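IRMA (Escherichia coli CFT073, PDB 5EK5) is a secreted, virulence-associated protein with a fibronectin-like fold that probably mimics an interleukin receptor, although its precise function is not established. Local coordinates at residues Q6-I11 / V110-D115; I17-N22 / F78-C83; F28-G33 / M61-F66; I44-K49 / A88-I93. One frame throughout, in Å; residues are numbered along the deposited sequence.

Overall arrangement
Four contacts tie together a two-sheet sandwich of fibronectin type. Contacts 1 and 2 both draw on strand 9-19, yet their centres lie about 25 Å apart on opposite sides of the chain's centre, and their nearest atoms remain about 9 Å apart. Contact 3 bridges the two sheets, its centre about 10 Å from that of contact 1 and about 19 Å from that of contact 2. Contact 4 builds the facing sheet, with its centre about 16 Å from those of contacts 2 and 3. Phe111 of contact 1 reaches Ile44 and Ile92 of contact 4, and Leu79 of contact 2 packs on Leu46 and Leu48. The second subunit touches contacts 1, 3 and 4.

Contact 1: residues Q6-I11 / V110-D115; sequences QRYISI and VFDPQD. With EDO (1,2-ethanediol), chain F.
Ile9, Ser10 and Ile11 run parallel to Phe111, Asp112 and Pro113, the two short strands inclined by 24°, and four backbone bonds join them: Ile9 N to Val110 O, Asp112 N to Ile9 O (2.6 Å), Ile11 N to Asp112 O and Gln114 N to Ile11 O. Ile9, Ile11 and Phe111 turn into the sandwich, where branched and aromatic carbon excludes water: Phe111 CD1 meets Ile11 CG2 at 3.9 Å, and the phenyl lies alongside Ile9. Just before the strand, Val110 fits its two methyls against Ile9 CG1 and against Gln6 CG (3.5 Å from Val110 CG2). The other face is polar. With CG anti to the backbone N (chi1 176°), Tyr8 lays its ring forward along its own chain, one face toward Ser10 N, and its OH donates to the anti lone pair of Asp112 OD2 at 2.6 Å, ring and carboxylate planes being 56° apart. Arg7 NH1 forms a salt bridge with Glu97. A 1,2-ethanediol, probably from the crystallisation liquor, lies by Asp112, Pro113 and Asp115, its O1 hydrogen-bonded to Asp115 OD1 at 2.7 Å. The short phenol-carboxylate bond is consistent with an ionised Asp112, whose charge the Tyr8 O-H would partly stabilise.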
# COMPACT_ATOMS: atom_id res chain seq x y z
N GLN B 6 -2.71 20.63 -7.26
CA GLN B 6 -1.54 21.36 -6.76
C GLN B 6 -0.45 20.43 -6.21
O GLN B 6 0.46 20.03 -6.94
CB GLN B 6 -1.95 22.37 -5.69
CG GLN B 6 -2.89 21.82 -4.62
CD GLN B 6 -2.62 22.42 -3.25
OE1 GLN B 6 -1.48 22.43 -2.78
NE2 GLN B 6 -3.66 22.92 -2.60
N ARG B 7 -0.55 20.10 -4.93
CA ARG B 7 0.41 19.23 -4.25
C ARG B 7 -0.11 17.81 -4.33
O ARG B 7 -1.19 17.58 -4.86
CB ARG B 7 0.60 19.66 -2.79
CG ARG B 7 1.40 20.94 -2.58
CD ARG B 7 1.22 21.51 -1.16
NE ARG B 7 -0.13 22.07 -1.02
CZ ARG B 7 -0.67 22.55 0.10
NH1 ARG B 7 0.03 22.60 1.22
NH2 ARG B 7 -1.91 23.01 0.09
N TYR B 8 0.66 16.86 -3.81
CA TYR B 8 0.29 15.45 -3.92
C TYR B 8 0.28 14.79 -2.55
O TYR B 8 1.23 14.92 -1.77
CB TYR B 8 1.27 14.73 -4.85
CG TYR B 8 1.08 13.23 -4.99
CD1 TYR B 8 0.11 12.70 -5.82
CD2 TYR B 8 1.89 12.35 -4.27
CE1 TYR B 8 -0.05 11.33 -5.95
CE2 TYR B 8 1.73 10.98 -4.39
CZ TYR B 8 0.76 10.48 -5.23
OH TYR B 8 0.63 9.11 -5.34
N ILE B 9 -0.81 14.09 -2.25
CA ILE B 9 -0.87 13.19 -1.10
C ILE B 9 -1.48 11.86 -1.51
O ILE B 9 -2.68 11.77 -1.76
CB ILE B 9 -1.71 13.76 0.06
CG1 ILE B 9 -1.16 15.11 0.52
CG2 ILE B 9 -1.75 12.78 1.22
CD1 ILE B 9 -2.08 15.83 1.47
N SER B 10 -0.66 10.82 -1.54
CA SER B 10 -1.18 9.48 -1.65
C SER B 10 -1.63 9.09 -0.25
O SER B 10 -1.00 9.46 0.74
CB SER B 10 -0.12 8.51 -2.19
OG SER B 10 0.84 8.22 -1.19
N ILE B 11 -2.72 8.34 -0.17
CA ILE B 11 -3.25 7.96 1.12
C ILE B 11 -3.80 6.54 1.04
O ILE B 11 -4.50 6.18 0.09
CB ILE B 11 -4.34 8.95 1.60
CG1 ILE B 11 -4.87 8.55 2.98
CG2 ILE B 11 -5.47 9.07 0.59
CD1 ILE B 11 -5.71 9.62 3.65
N VAL B 110 -6.09 16.78 -4.50
CA VAL B 110 -4.72 16.55 -4.04
C VAL B 110 -4.50 15.08 -3.69
O VAL B 110 -3.41 14.53 -3.91
CB VAL B 110 -4.41 17.43 -2.80
CG1 VAL B 110 -3.15 16.96 -2.09
CG2 VAL B 110 -4.28 18.88 -3.21
N PHE B 111 -5.54 14.43 -3.17
CA PHE B 111 -5.43 13.05 -2.70
C PHE B 111 -5.30 12.02 -3.81
O PHE B 111 -5.95 12.12 -4.85
CB PHE B 111 -6.63 12.70 -1.82
CG PHE B 111 -6.60 13.35 -0.47
CD1 PHE B 111 -5.70 12.93 0.50
CD2 PHE B 111 -7.48 14.38 -0.16
CE1 PHE B 111 -5.67 13.53 1.74
CE2 PHE B 111 -7.46 14.98 1.09
CZ PHE B 111 -6.55 14.55 2.04
N ASP B 112 -4.45 11.03 -3.57
CA ASP B 112 -4.32 9.89 -4.46
C ASP B 112 -4.65 8.63 -3.65
O ASP B 112 -3.75 7.93 -3.18
CB ASP B 112 -2.90 9.81 -5.02
CG ASP B 112 -2.75 8.75 -6.09
OD1 ASP B 112 -3.77 8.31 -6.63
OD2 ASP B 112 -1.60 8.36 -6.39
N PRO B 113 -5.95 8.34 -3.49
CA PRO B 113 -6.44 7.30 -2.58
C PRO B 113 -6.24 5.88 -3.09
O PRO B 113 -6.18 5.66 -4.29
CB PRO B 113 -7.93 7.62 -2.48
CG PRO B 113 -8.26 8.16 -3.82
CD PRO B 113 -7.05 8.97 -4.24
N GLN B 114 -6.13 4.92 -2.18
CA GLN B 114 -6.15 3.52 -2.57
C GLN B 114 -7.59 3.04 -2.75
O GLN B 114 -8.19 2.51 -1.81
CB GLN B 114 -5.42 2.65 -1.54
CG GLN B 114 -5.05 1.28 -2.08
CD GLN B 114 -4.34 0.39 -1.07
OE1 GLN B 114 -4.46 0.57 0.14
NE2 GLN B 114 -3.57 -0.56 -1.59
N ASP B 115 -8.13 3.22 -3.96
CA ASP B 115 -9.52 2.84 -4.23
C ASP B 115 -9.62 1.49 -4.93
O ASP B 115 -10.37 1.33 -5.89
CB ASP B 115 -10.21 3.89 -5.09
CG ASP B 115 -9.42 4.24 -6.34
OD1 ASP B 115 -8.27 3.76 -6.46
OD2 ASP B 115 -9.95 4.97 -7.20
C1 EDO F . -6.14 6.56 -7.29
O1 EDO F . -7.50 6.33 -7.06
C2 EDO F . -5.40 5.22 -7.31
O2 EDO F . -4.29 5.33 -6.46

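Contact 2: residues I17-N22 / F78-C83; sequences IWLPGN and FLETEC
Cys83 meets Trp18 and Asn22 with its side chain and its backbone alike. Its CB lies 3.6 Å from the amide oxygen OD1 of Asn22. One bond further, SG stands anti to its backbone N (chi1 -168°), which carries it to the indole of Trp18, where it is 3.4 Å from NE1. The sulfur is 4.2 Å from the centroid of the five-membered ring and 67° off its normal, an oblique sulfur-aromatic contact. SG ends in the disulfide to Cys24, so the indole lies against one sulfur of that bond, a large polarisable ring beside a polarisable atom. At the backbone, Cys83 N donates to Asn22 O at 3.1 Å in a nearly straight bond (170°).

In the fibronectin-like sandwich, strand 23-31 lies between strands 9-19 and 74-82 in one sheet. The contact therefore reaches across the end of that middle strand, and the disulfide fastens the segment after strand 74-82 to it. Gly21 and Asn22 both have positive phi in the turn that leads into strand 23-31, a backbone shape that these two residue types tolerate more readily than most. The Asn22 amide stands almost perpendicular to the carboxylate of Glu82; ND2 is 3.4 Å from Glu82 CG and makes only a weak bond to Glu82 OE2. At the other end of the contact, Ile17 reaches out with its terminal methyl, CD1, to touch Phe78 CE2 at 3.6 Å, the apolar tip meeting an aromatic carbon obliquely.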
# COMPACT_ATOMS: atom_id res chain seq x y z
N ILE B 17 -5.99 -1.29 14.39
CA ILE B 17 -5.53 -1.60 15.74
C ILE B 17 -6.71 -1.72 16.69
O ILE B 17 -7.50 -0.78 16.83
CB ILE B 17 -4.55 -0.53 16.27
CG1 ILE B 17 -3.35 -0.39 15.33
CG2 ILE B 17 -4.10 -0.87 17.68
CD1 ILE B 17 -2.66 0.95 15.43
N TRP B 18 -6.83 -2.88 17.32
CA TRP B 18 -7.90 -3.11 18.27
C TRP B 18 -7.50 -2.56 19.63
O TRP B 18 -6.47 -2.92 20.18
CB TRP B 18 -8.24 -4.60 18.37
CG TRP B 18 -8.93 -5.15 17.16
CD1 TRP B 18 -10.28 -5.14 16.91
CD2 TRP B 18 -8.34 -5.80 16.03
NE1 TRP B 18 -10.55 -5.73 15.70
CE2 TRP B 18 -9.36 -6.14 15.14
CE3 TRP B 18 -7.01 -6.11 15.69
CZ2 TRP B 18 -9.13 -6.79 13.93
CZ3 TRP B 18 -6.78 -6.76 14.49
CH2 TRP B 18 -7.82 -7.09 13.62
N LEU B 19 -8.33 -1.67 20.15
CA LEU B 19 -8.02 -0.94 21.37
C LEU B 19 -9.02 -1.28 22.47
O LEU B 19 -10.12 -1.75 22.19
CB LEU B 19 -8.02 0.57 21.10
CG LEU B 19 -7.01 1.08 20.07
CD1 LEU B 19 -7.21 2.57 19.83
CD2 LEU B 19 -5.59 0.81 20.54
N PRO B 20 -8.63 -1.05 23.74
CA PRO B 20 -9.58 -1.24 24.85
C PRO B 20 -10.80 -0.34 24.71
O PRO B 20 -10.72 0.73 24.11
CB PRO B 20 -8.75 -0.87 26.09
CG PRO B 20 -7.57 -0.12 25.57
CD PRO B 20 -7.29 -0.71 24.22
N GLY B 21 -11.93 -0.78 25.26
CA GLY B 21 -13.18 -0.06 25.12
C GLY B 21 -13.86 -0.34 23.79
O GLY B 21 -14.71 0.44 23.35
N ASN B 22 -13.48 -1.45 23.16
CA ASN B 22 -13.99 -1.84 21.85
C ASN B 22 -13.85 -0.72 20.83
O ASN B 22 -14.81 -0.32 20.17
CB ASN B 22 -15.45 -2.28 21.96
CG ASN B 22 -15.97 -2.92 20.69
OD1 ASN B 22 -15.28 -3.71 20.04
ND2 ASN B 22 -17.20 -2.57 20.31
N PHE B 78 -4.56 8.44 12.45
CA PHE B 78 -5.43 7.38 12.96
C PHE B 78 -6.89 7.81 13.02
O PHE B 78 -7.22 8.92 13.44
CB PHE B 78 -4.95 6.95 14.35
CG PHE B 78 -3.61 6.29 14.32
CD1 PHE B 78 -2.45 7.05 14.39
CD2 PHE B 78 -3.50 4.91 14.20
CE1 PHE B 78 -1.21 6.45 14.35
CE2 PHE B 78 -2.26 4.31 14.17
CZ PHE B 78 -1.11 5.07 14.24
N LEU B 79 -7.76 6.91 12.58
CA LEU B 79 -9.20 7.13 12.61
C LEU B 79 -9.86 6.20 13.63
O LEU B 79 -9.83 4.98 13.47
CB LEU B 79 -9.80 6.92 11.22
CG LEU B 79 -11.30 7.13 11.09
CD1 LEU B 79 -11.66 8.48 11.65
CD2 LEU B 79 -11.71 7.04 9.63
N GLU B 80 -10.42 6.78 14.68
CA GLU B 80 -11.06 6.01 15.75
C GLU B 80 -12.58 5.93 15.65
O GLU B 80 -13.25 6.93 15.43
CB GLU B 80 -10.69 6.60 17.11
CG GLU B 80 -9.23 6.47 17.49
CD GLU B 80 -9.02 6.67 18.98
OE1 GLU B 80 -9.84 6.16 19.77
OE2 GLU B 80 -8.03 7.33 19.36
N THR B 81 -13.10 4.72 15.83
CA THR B 81 -14.54 4.51 15.92
C THR B 81 -14.79 3.18 16.62
O THR B 81 -13.90 2.33 16.69
CB THR B 81 -15.23 4.51 14.55
OG1 THR B 81 -16.65 4.53 14.72
CG2 THR B 81 -14.84 3.27 13.75
N GLU B 82 -15.99 2.99 17.15
CA GLU B 82 -16.36 1.72 17.77
C GLU B 82 -16.24 0.56 16.80
O GLU B 82 -16.80 0.58 15.70
CB GLU B 82 -17.77 1.78 18.35
CG GLU B 82 -18.14 0.51 19.12
CD GLU B 82 -19.51 0.58 19.77
OE1 GLU B 82 -20.22 1.59 19.56
OE2 GLU B 82 -19.86 -0.37 20.49
N CYS B 83 -15.49 -0.47 17.20
CA CYS B 83 -15.09 -1.55 16.31
C CYS B 83 -16.27 -2.46 15.95
O CYS B 83 -16.11 -3.44 15.22
CB CYS B 83 -13.97 -2.38 16.97
SG CYS B 83 -13.14 -3.55 15.88

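Contact 3: residues F28-G33 / M61-F66; sequences FRLDNG and METEAF
The hydrophobic core between the two sheets of the fibronectin-like sandwich contains this contact, in which Phe28, Leu30 and Asn32 of one sheet and the turn after it look toward Met61, Thr63 and Phe66. The CA atoms of Phe28 and Met61 are 9.4 Å apart, so side chains rather than backbone bonds bridge the gap. Met61 begins extended, with CG anti to the backbone N (chi1 -178°), then bends at its last torsion. This brings SD to 3.5 Å from Phe28 CD1, 50° off the ring normal, an oblique Met-aromatic contact in which a flexible, polarisable thioether fits itself to a rigid ring. Leu30 comes next; its side chain and that of Thr63 cross at about a right angle, Leu30 CD2 lying 4.0 Å from Thr63 CG2. Threonine suits this buried place because its methyl faces the core while OG1 is hydrogen-bonded to Leu42 N.

At the end of the strand, Asp31 OD1 accepts from Gly33 N at 2.8 Å, forming an Asx turn, and Asp31 OD2 pairs with Arg73. Gly33 has a positive phi, which by itself favours glycine. The buried Asn32 OD1 is hydrogen-bonded to Gly34 N. Phe66 packs against Leu30 and the start of the turn: CZ lies 3.9 Å from Leu30 CB, CE2 approaches Leu30 O, and the ring presents its edge to Asn32 N, 4.2 Å from Phe66 CE2.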
# COMPACT_ATOMS: atom_id res chain seq x y z
N PHE B 28 -3.76 5.35 8.76
CA PHE B 28 -3.56 5.76 7.38
C PHE B 28 -2.17 6.37 7.23
O PHE B 28 -1.74 7.20 8.04
CB PHE B 28 -4.64 6.75 6.95
CG PHE B 28 -6.03 6.16 6.91
CD1 PHE B 28 -6.79 6.07 8.07
CD2 PHE B 28 -6.56 5.69 5.72
CE1 PHE B 28 -8.06 5.52 8.03
CE2 PHE B 28 -7.83 5.15 5.68
CZ PHE B 28 -8.58 5.06 6.84
N ARG B 29 -1.47 5.95 6.19
CA ARG B 29 -0.21 6.58 5.83
C ARG B 29 -0.42 7.60 4.72
O ARG B 29 -1.03 7.29 3.69
CB ARG B 29 0.83 5.55 5.41
CG ARG B 29 2.18 6.17 5.08
CD ARG B 29 3.17 5.10 4.69
NE ARG B 29 3.45 4.21 5.81
CZ ARG B 29 4.21 3.12 5.73
NH1 ARG B 29 4.78 2.78 4.59
NH2 ARG B 29 4.41 2.37 6.81
N LEU B 30 0.06 8.81 4.94
CA LEU B 30 -0.02 9.85 3.92
C LEU B 30 1.39 10.09 3.40
O LEU B 30 2.34 10.16 4.16
CB LEU B 30 -0.63 11.13 4.49
CG LEU B 30 -2.15 11.22 4.66
CD1 LEU B 30 -2.63 10.25 5.73
CD2 LEU B 30 -2.60 12.63 4.99
N ASP B 31 1.51 10.23 2.08
CA ASP B 31 2.81 10.31 1.44
C ASP B 31 2.80 11.34 0.31
O ASP B 31 1.94 11.29 -0.57
CB ASP B 31 3.21 8.93 0.91
CG ASP B 31 4.65 8.87 0.42
OD1 ASP B 31 5.29 9.93 0.25
OD2 ASP B 31 5.14 7.74 0.21
N ASN B 32 3.74 12.27 0.34
CA ASN B 32 3.83 13.27 -0.71
C ASN B 32 4.73 12.87 -1.89
O ASN B 32 5.09 13.70 -2.72
CB ASN B 32 4.29 14.61 -0.10
CG ASN B 32 5.78 14.66 0.18
OD1 ASN B 32 6.45 13.63 0.29
ND2 ASN B 32 6.30 15.87 0.31
N GLY B 33 5.06 11.58 -1.95
CA GLY B 33 5.80 11.00 -3.06
C GLY B 33 7.19 11.55 -3.29
O GLY B 33 7.83 11.25 -4.31
N MET B 61 -10.27 12.89 11.05
CA MET B 61 -8.92 12.41 11.27
C MET B 61 -7.92 13.57 11.21
O MET B 61 -7.99 14.40 10.30
CB MET B 61 -8.58 11.34 10.24
CG MET B 61 -7.20 10.71 10.39
SD MET B 61 -6.98 9.34 9.24
CE MET B 61 -6.91 10.20 7.67
N GLU B 62 -7.00 13.63 12.17
CA GLU B 62 -6.01 14.70 12.23
C GLU B 62 -4.60 14.20 11.94
O GLU B 62 -4.19 13.13 12.39
CB GLU B 62 -6.03 15.37 13.61
CG GLU B 62 -7.38 15.97 13.98
CD GLU B 62 -7.57 17.36 13.42
OE1 GLU B 62 -7.20 17.59 12.25
OE2 GLU B 62 -8.11 18.23 14.14
N THR B 63 -3.85 14.99 11.18
CA THR B 63 -2.47 14.64 10.85
C THR B 63 -1.51 15.73 11.29
O THR B 63 -1.89 16.89 11.39
CB THR B 63 -2.27 14.41 9.33
OG1 THR B 63 -2.22 15.67 8.66
CG2 THR B 63 -3.39 13.57 8.75
N GLU B 64 -0.25 15.37 11.53
CA GLU B 64 0.79 16.36 11.76
C GLU B 64 1.25 16.97 10.45
O GLU B 64 0.93 16.47 9.37
CB GLU B 64 2.00 15.76 12.48
CG GLU B 64 1.80 15.43 13.94
CD GLU B 64 3.05 14.84 14.57
OE1 GLU B 64 3.35 13.66 14.28
OE2 GLU B 64 3.73 15.56 15.32
N ALA B 65 1.99 18.06 10.55
CA ALA B 65 2.60 18.67 9.39
C ALA B 65 3.72 17.74 8.90
O ALA B 65 4.40 17.11 9.71
CB ALA B 65 3.15 20.08 9.73
N PHE B 66 3.90 17.66 7.59
CA PHE B 66 4.87 16.75 6.98
C PHE B 66 5.18 17.15 5.53
O PHE B 66 4.50 18.00 4.95
CB PHE B 66 4.33 15.32 7.02
CG PHE B 66 3.25 15.04 6.01
CD1 PHE B 66 1.98 15.60 6.15
CD2 PHE B 66 3.49 14.21 4.93
CE1 PHE B 66 0.99 15.36 5.22
CE2 PHE B 66 2.52 13.96 4.00
CZ PHE B 66 1.26 14.53 4.14

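Contact 4: residues I44-K49 / A88-I93; sequences ITLQLK and ATTEII
Lys49 O takes two bonds, from Ala88 N at 2.8 Å and from Thr89 N at 3.3 Å, because Ala88 and Thr89 together face the one residue Lys49: a classic beta bulge, here where the segment 88-93 joins the antiparallel sheet of the fibronectin-like sandwich. Lys49 N returns a bond to Thr89 O. Past the bulge, Gln47 and Glu91 exchange a pair of bonds at 2.9 Å (Gln47 N to Glu91 O and Glu91 N to Gln47 O), and Ile93 N closes on Thr45 O. Over the axes of the short strands the crossing is 147°, a clear twist away from exact antiparallel.

On the face of Gln47, Lys49, Thr89 and Glu91, the lysine stretches fully, chi2 to chi4 all near 180°, along Thr89 and toward Glu91. Lys49 CB lies 3.4 Å from Thr89 OG1. At the far end, Lys49 NZ makes a loose salt bridge to Glu91 OE1 at 3.5 Å. That oxygen has its stronger partner in Thr122 of the second subunit, where a parallel strand carries the sheet on across the interface, so the long ion pair with Lys49 is secondary and probably only supplements the hydrogen bond between subunits. The opposite face, lined by Leu46, Leu48, Thr90 and Ile92, turns to the core. The Leu48 and Thr90 side chains lie side by side, a threonine methyl standing in for a hydrocarbon branch. Leu46 CD2 comes to 3.7 Å from Thr90 OG1, and further along the strands Ile44 CG2 meets Ile92 CG2, methyl against methyl, at 3.7 Å.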
# COMPACT_ATOMS: atom_id res chain seq x y z
N ILE B 44 -9.13 15.74 8.29
CA ILE B 44 -9.81 15.00 7.24
C ILE B 44 -11.07 14.32 7.75
O ILE B 44 -11.03 13.58 8.73
CB ILE B 44 -8.87 13.95 6.61
CG1 ILE B 44 -7.56 14.61 6.16
CG2 ILE B 44 -9.55 13.25 5.45
CD1 ILE B 44 -6.53 13.65 5.63
N THR B 45 -12.19 14.57 7.08
CA THR B 45 -13.47 13.97 7.44
C THR B 45 -13.83 12.80 6.53
O THR B 45 -13.93 12.97 5.31
CB THR B 45 -14.60 15.01 7.40
OG1 THR B 45 -14.28 16.11 8.27
CG2 THR B 45 -15.90 14.39 7.86
N LEU B 46 -14.02 11.63 7.12
CA LEU B 46 -14.28 10.41 6.35
C LEU B 46 -15.63 9.78 6.68
O LEU B 46 -16.00 9.67 7.85
CB LEU B 46 -13.16 9.39 6.59
CG LEU B 46 -11.75 9.77 6.15
CD1 LEU B 46 -11.01 10.49 7.28
CD2 LEU B 46 -10.98 8.55 5.69
N GLN B 47 -16.35 9.36 5.65
CA GLN B 47 -17.51 8.49 5.82
C GLN B 47 -17.09 7.03 5.83
O GLN B 47 -16.52 6.53 4.85
CB GLN B 47 -18.55 8.71 4.71
CG GLN B 47 -19.47 9.89 4.92
CD GLN B 47 -20.47 10.04 3.78
OE1 GLN B 47 -20.25 9.54 2.68
NE2 GLN B 47 -21.58 10.71 4.06
N LEU B 48 -17.38 6.33 6.92
CA LEU B 48 -17.11 4.89 6.98
C LEU B 48 -18.31 4.13 6.45
O LEU B 48 -19.45 4.38 6.87
CB LEU B 48 -16.77 4.44 8.41
CG LEU B 48 -15.38 4.78 8.97
CD1 LEU B 48 -15.12 6.28 9.02
CD2 LEU B 48 -15.18 4.15 10.33
N LYS B 49 -18.07 3.21 5.53
CA LYS B 49 -19.14 2.54 4.82
C LYS B 49 -19.02 1.03 4.95
O LYS B 49 -17.91 0.51 5.09
CB LYS B 49 -19.12 2.95 3.35
CG LYS B 49 -19.39 4.43 3.12
CD LYS B 49 -19.32 4.79 1.64
CE LYS B 49 -19.74 6.23 1.42
NZ LYS B 49 -19.91 6.54 -0.03
N ALA B 88 -15.91 -1.47 5.50
CA ALA B 88 -15.23 -2.01 4.32
C ALA B 88 -14.50 -0.91 3.54
O ALA B 88 -13.41 -1.14 3.01
CB ALA B 88 -16.23 -2.72 3.41
N THR B 89 -15.10 0.27 3.45
CA THR B 89 -14.50 1.38 2.72
C THR B 89 -14.67 2.70 3.49
O THR B 89 -15.51 2.81 4.38
CB THR B 89 -15.10 1.56 1.30
OG1 THR B 89 -16.42 2.13 1.39
CG2 THR B 89 -15.18 0.24 0.55
N THR B 90 -13.86 3.69 3.12
CA THR B 90 -13.99 5.04 3.65
C THR B 90 -13.95 6.04 2.51
O THR B 90 -13.21 5.86 1.54
CB THR B 90 -12.88 5.38 4.67
OG1 THR B 90 -11.59 5.26 4.05
CG2 THR B 90 -12.94 4.46 5.88
N GLU B 91 -14.74 7.10 2.61
CA GLU B 91 -14.74 8.13 1.58
C GLU B 91 -14.38 9.48 2.18
O GLU B 91 -15.03 9.95 3.12
CB GLU B 91 -16.09 8.20 0.87
CG GLU B 91 -16.20 9.35 -0.11
CD GLU B 91 -17.35 9.18 -1.09
OE1 GLU B 91 -17.36 8.17 -1.82
OE2 GLU B 91 -18.24 10.05 -1.12
N ILE B 92 -13.35 10.11 1.63
CA ILE B 92 -12.94 11.44 2.06
C ILE B 92 -13.91 12.45 1.48
O ILE B 92 -14.05 12.56 0.26
CB ILE B 92 -11.51 11.77 1.62
CG1 ILE B 92 -10.53 10.69 2.11
CG2 ILE B 92 -11.10 13.15 2.11
CD1 ILE B 92 -9.12 10.85 1.58
N ILE B 93 -14.59 13.19 2.35
CA ILE B 93 -15.60 14.14 1.91
C ILE B 93 -15.21 15.59 2.19
O ILE B 93 -15.80 16.51 1.62
CB ILE B 93 -16.96 13.86 2.56
CG1 ILE B 93 -16.86 14.04 4.08
CG2 ILE B 93 -17.45 12.46 2.22
CD1 ILE B 93 -18.20 13.97 4.79